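Local atomic coordinates of neurotoxin (Clostridium botulinum, PDB entry 2QN0), a protein that acts as the zinc protease light chain of botulinum neurotoxin type C1 and probably cleaves two neuronal SNARE proteins, syntaxin and SNAP-25. Residues N345-V348 / E349-E353; L106-R109 / L110-I114. All blocks are in the same frame, centred on the assembly; numbering follows the deposited sequence.

Interaction 1 (N345-V348 / E349-E353)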
# COMPACT_ATOMS: atom_id res chain seq x y z
N ASN A 345 17.88 21.28 -1.56
CA ASN A 345 18.68 20.13 -1.95
C ASN A 345 18.17 18.85 -1.30
O ASN A 345 17.98 17.83 -1.96
CB ASN A 345 20.15 20.35 -1.59
CG ASN A 345 20.91 21.10 -2.66
OD1 ASN A 345 20.36 22.00 -3.31
ND2 ASN A 345 22.17 20.75 -2.85
N LYS A 346 17.94 18.90 0.01
CA LYS A 346 17.44 17.75 0.74
C LYS A 346 16.04 17.37 0.27
O LYS A 346 15.71 16.18 0.17
CB LYS A 346 17.43 18.03 2.24
CG LYS A 346 18.80 17.90 2.89
CD LYS A 346 18.74 18.21 4.38
CE LYS A 346 20.01 17.76 5.08
NZ LYS A 346 21.23 18.37 4.47
N PHE A 347 15.22 18.37 -0.04
CA PHE A 347 13.87 18.10 -0.51
C PHE A 347 13.88 17.39 -1.86
O PHE A 347 13.20 16.39 -2.05
CB PHE A 347 13.07 19.39 -0.66
CG PHE A 347 11.74 19.19 -1.31
CD1 PHE A 347 10.65 18.72 -0.57
CD2 PHE A 347 11.57 19.41 -2.67
CE1 PHE A 347 9.43 18.47 -1.18
CE2 PHE A 347 10.36 19.17 -3.29
CZ PHE A 347 9.28 18.70 -2.55
N VAL A 348 14.65 17.93 -2.80
CA VAL A 348 14.74 17.35 -4.12
C VAL A 348 15.17 15.89 -4.07
O VAL A 348 14.62 15.04 -4.78
CB VAL A 348 15.72 18.14 -5.02
CG1 VAL A 348 16.00 17.37 -6.30
CG2 VAL A 348 15.13 19.50 -5.34
N GLU A 349 16.14 15.59 -3.21
CA GLU A 349 16.64 14.23 -3.06
C GLU A 349 15.55 13.32 -2.52
O GLU A 349 15.35 12.21 -3.01
CB GLU A 349 17.85 14.22 -2.12
CG GLU A 349 18.37 12.83 -1.79
CD GLU A 349 19.57 12.86 -0.86
OE1 GLU A 349 19.49 13.54 0.19
OE2 GLU A 349 20.59 12.21 -1.17
N LEU A 350 14.83 13.79 -1.50
CA LEU A 350 13.75 13.01 -0.90
C LEU A 350 12.63 12.78 -1.91
O LEU A 350 12.16 11.65 -2.09
CB LEU A 350 13.19 13.75 0.32
CG LEU A 350 11.95 13.12 0.98
CD1 LEU A 350 12.29 11.71 1.46
CD2 LEU A 350 11.50 13.99 2.15
N TYR A 351 12.21 13.84 -2.59
CA TYR A 351 11.14 13.72 -3.56
C TYR A 351 11.50 12.71 -4.65
O TYR A 351 10.66 11.92 -5.07
CB TYR A 351 10.83 15.08 -4.21
CG TYR A 351 9.53 15.10 -4.98
CD1 TYR A 351 8.32 15.34 -4.33
CD2 TYR A 351 9.51 14.86 -6.35
CE1 TYR A 351 7.11 15.35 -5.03
CE2 TYR A 351 8.31 14.87 -7.06
CZ TYR A 351 7.12 15.11 -6.40
OH TYR A 351 5.93 15.11 -7.10
N ASN A 352 12.76 12.74 -5.09
CA ASN A 352 13.21 11.82 -6.13
C ASN A 352 13.15 10.38 -5.63
O ASN A 352 12.74 9.48 -6.35
CB ASN A 352 14.63 12.15 -6.58
CG ASN A 352 15.10 11.25 -7.69
OD1 ASN A 352 15.94 10.37 -7.49
ND2 ASN A 352 14.54 11.44 -8.88
N GLU A 353 13.58 10.17 -4.39
CA GLU A 353 13.54 8.83 -3.80
C GLU A 353 12.12 8.28 -3.79
O GLU A 353 11.86 7.17 -4.24
CB GLU A 353 14.04 8.87 -2.35
CG GLU A 353 15.55 8.86 -2.19
CD GLU A 353 15.96 9.03 -0.74
OE1 GLU A 353 15.24 8.51 0.14
OE2 GLU A 353 16.99 9.69 -0.49
O HOH W 1 17.26 14.24 1.44
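Tyr351 N donates to Phe347 O over 2.8 Å. The bond is nearly straight, with an N-H...O angle of 174°, and the donor sits almost on the line of the carbonyl. Three more bonds of the same i to i+4 kind flank it. Glu349 N reaches Asn345 O, Leu350 N reaches Lys346 O and Asn352 N reaches Val348 O.

A water adds a second link between Lys346 and Glu349. It donates to Lys346 O at 2.8 Å and to Glu349 OE1 at 2.7 Å. Lys346 O thus accepts from both the water and Leu350 N. Glu349 CG lies anti to the backbone N (chi1 175°) and the chain runs on extended, which carries the carboxylate out to the water. The ammonium of Lys346 does not pair with this carboxylate: Lys346 NZ is 6.7 Å from Glu349 OE1.

On the buried side, Phe347 and Tyr351 lie next to each other and point the same way. Phe347 CZ meets Tyr351 CD1 at 3.9 Å. The ring planes are inclined at 31° and the centroids are 5.8 Å apart, so the pair is oblique. Tyr351 CB lies over one face of the Phe347 ring, toward its rim. Both rings turn toward helix 283-304, where Phe347 makes an edge-to-face pair with Tyr297. Near the start of the helix, Lys346 N is bonded to Asn343 OD1.

The arrangement is that of an amphipathic alpha-helix, with an aromatic i, i+4 pair on its inner face and a water-bridged polar outer face.

Interaction 2 (L106-R109 / L110-I114)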
# COMPACT_ATOMS: atom_id res chain seq x y z
N LEU A 106 11.98 0.60 2.86
CA LEU A 106 10.57 0.89 2.60
C LEU A 106 9.75 0.59 3.85
O LEU A 106 8.94 1.42 4.30
CB LEU A 106 10.06 0.03 1.43
CG LEU A 106 8.58 0.10 1.08
CD1 LEU A 106 8.21 1.52 0.62
CD2 LEU A 106 8.28 -0.90 -0.03
N ILE A 107 9.96 -0.59 4.42
CA ILE A 107 9.23 -0.98 5.63
C ILE A 107 9.59 -0.07 6.81
O ILE A 107 8.73 0.33 7.59
CB ILE A 107 9.53 -2.45 6.00
CG1 ILE A 107 9.01 -3.37 4.89
CG2 ILE A 107 8.88 -2.81 7.33
CD1 ILE A 107 9.43 -4.83 5.02
N TYR A 108 10.88 0.25 6.94
CA TYR A 108 11.33 1.11 8.02
C TYR A 108 10.62 2.46 7.97
O TYR A 108 10.08 2.93 8.98
CB TYR A 108 12.84 1.33 7.92
CG TYR A 108 13.36 2.34 8.93
CD1 TYR A 108 13.51 1.99 10.27
CD2 TYR A 108 13.64 3.65 8.55
CE1 TYR A 108 13.93 2.93 11.21
CE2 TYR A 108 14.06 4.59 9.48
CZ TYR A 108 14.20 4.23 10.81
OH TYR A 108 14.60 5.17 11.74
N ARG A 109 10.61 3.09 6.81
CA ARG A 109 9.97 4.39 6.68
C ARG A 109 8.47 4.34 6.96
O ARG A 109 7.96 5.14 7.74
CB ARG A 109 10.23 4.97 5.28
CG ARG A 109 11.71 5.18 5.01
CD ARG A 109 11.95 5.95 3.72
NE ARG A 109 13.37 5.97 3.39
CZ ARG A 109 13.92 6.72 2.45
NH1 ARG A 109 13.16 7.54 1.73
NH2 ARG A 109 15.22 6.65 2.21
N LEU A 110 7.77 3.40 6.34
CA LEU A 110 6.33 3.29 6.56
C LEU A 110 5.95 2.94 7.99
O LEU A 110 4.88 3.33 8.47
CB LEU A 110 5.74 2.24 5.61
CG LEU A 110 5.64 2.64 4.14
CD1 LEU A 110 5.14 1.46 3.32
CD2 LEU A 110 4.69 3.83 4.00
N SER A 111 6.81 2.21 8.69
CA SER A 111 6.51 1.80 10.05
C SER A 111 7.07 2.72 11.12
O SER A 111 6.76 2.55 12.30
CB SER A 111 7.04 0.38 10.30
OG SER A 111 8.45 0.36 10.32
N THR A 112 7.86 3.71 10.71
CA THR A 112 8.46 4.64 11.67
C THR A 112 8.00 6.09 11.53
O THR A 112 7.61 6.71 12.52
CB THR A 112 10.00 4.61 11.55
OG1 THR A 112 10.46 3.27 11.73
CG2 THR A 112 10.63 5.51 12.60
N ASP A 113 8.04 6.64 10.32
CA ASP A 113 7.60 8.02 10.13
C ASP A 113 6.09 8.10 10.22
O ASP A 113 5.39 7.16 9.84
CB ASP A 113 8.10 8.59 8.80
CG ASP A 113 9.59 8.91 8.83
OD1 ASP A 113 10.08 9.27 9.92
OD2 ASP A 113 10.25 8.83 7.78
N ILE A 114 5.58 9.22 10.71
CA ILE A 114 4.14 9.38 10.87
C ILE A 114 3.55 10.57 10.12
O ILE A 114 4.27 11.49 9.72
CB ILE A 114 3.79 9.58 12.36
CG1 ILE A 114 4.37 10.90 12.86
CG2 ILE A 114 4.36 8.43 13.19
CD1 ILE A 114 3.77 11.38 14.18
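Leu110 N bonds to Leu106 O at 3.1 Å in regular alpha-helical geometry, but the helix winds down over the next residues and Asp113 is the first to leave helical backbone angles. Asp113 N still reaches back to Arg109 O at 3.0 Å, while the bond from Thr112 N to the same oxygen is weak.

Two hydroxyls fold back onto the last turn. Ser111 OG donates to Ile107 O at 2.7 Å. That carbonyl also takes Ser111 N, and the two donors come from opposite faces of its plane. The grip depends on the Ser111 torsion (chi1 69°), which tucks OG between the backbone N and the carbonyl carbon. Thr112 OG1 donates to Tyr108 O at 2.8 Å, tilted 24° from the carbonyl plane. Thr112 OG1 also lies over one face of the Tyr108 ring, offset toward the rim and 3.5 Å from Tyr108 CE1. Thr112 CG2 leans toward the phenol end of that ring. On another side of the helix, Leu106 and Leu110 run side by side, with Leu106 CD1 4.1 Å from Leu110 CD1.

Arg109 extends away from the turn. Its NE forms a salt bridge with Glu105, and its NH2 forms another with Glu353. Asp113 OD2 is bonded to Tyr239 OH.

Leu106 and Leu110 pack on Met235 of helix 223-238, which also carries the zinc ligands His229 and His233. Ile107 faces helix 80-97, and Leu110 and Ser111 touch Ile43 of strand 43-46. The end of helix 101-112 thus packs against the zinc-binding helix, helix 80-97 and strand 43-46 of the mixed sheet.

Overall arrangement
From the N terminus, the chain first forms interaction 2 at the end of helix 101-112. It then passes through the zinc-binding helix 223-238 and helix 283-304 before interaction 1 forms in helix 344-357. Interaction 1 lies within one helix; interaction 2 spans the last turn of its helix and the first residue beyond it. Neither closes a long loop. They are in series and neither nest nor cross. Their centres are about 17 Å apart, yet they touch: Glu353 OE1 and Arg109 NH2 form a salt bridge of 2.8 Å. Leu350 also packs loosely near the Arg109 guanidinium. Arg331 binds Glu353 as well, so this carboxylate joins two arginines at the junction of the helices.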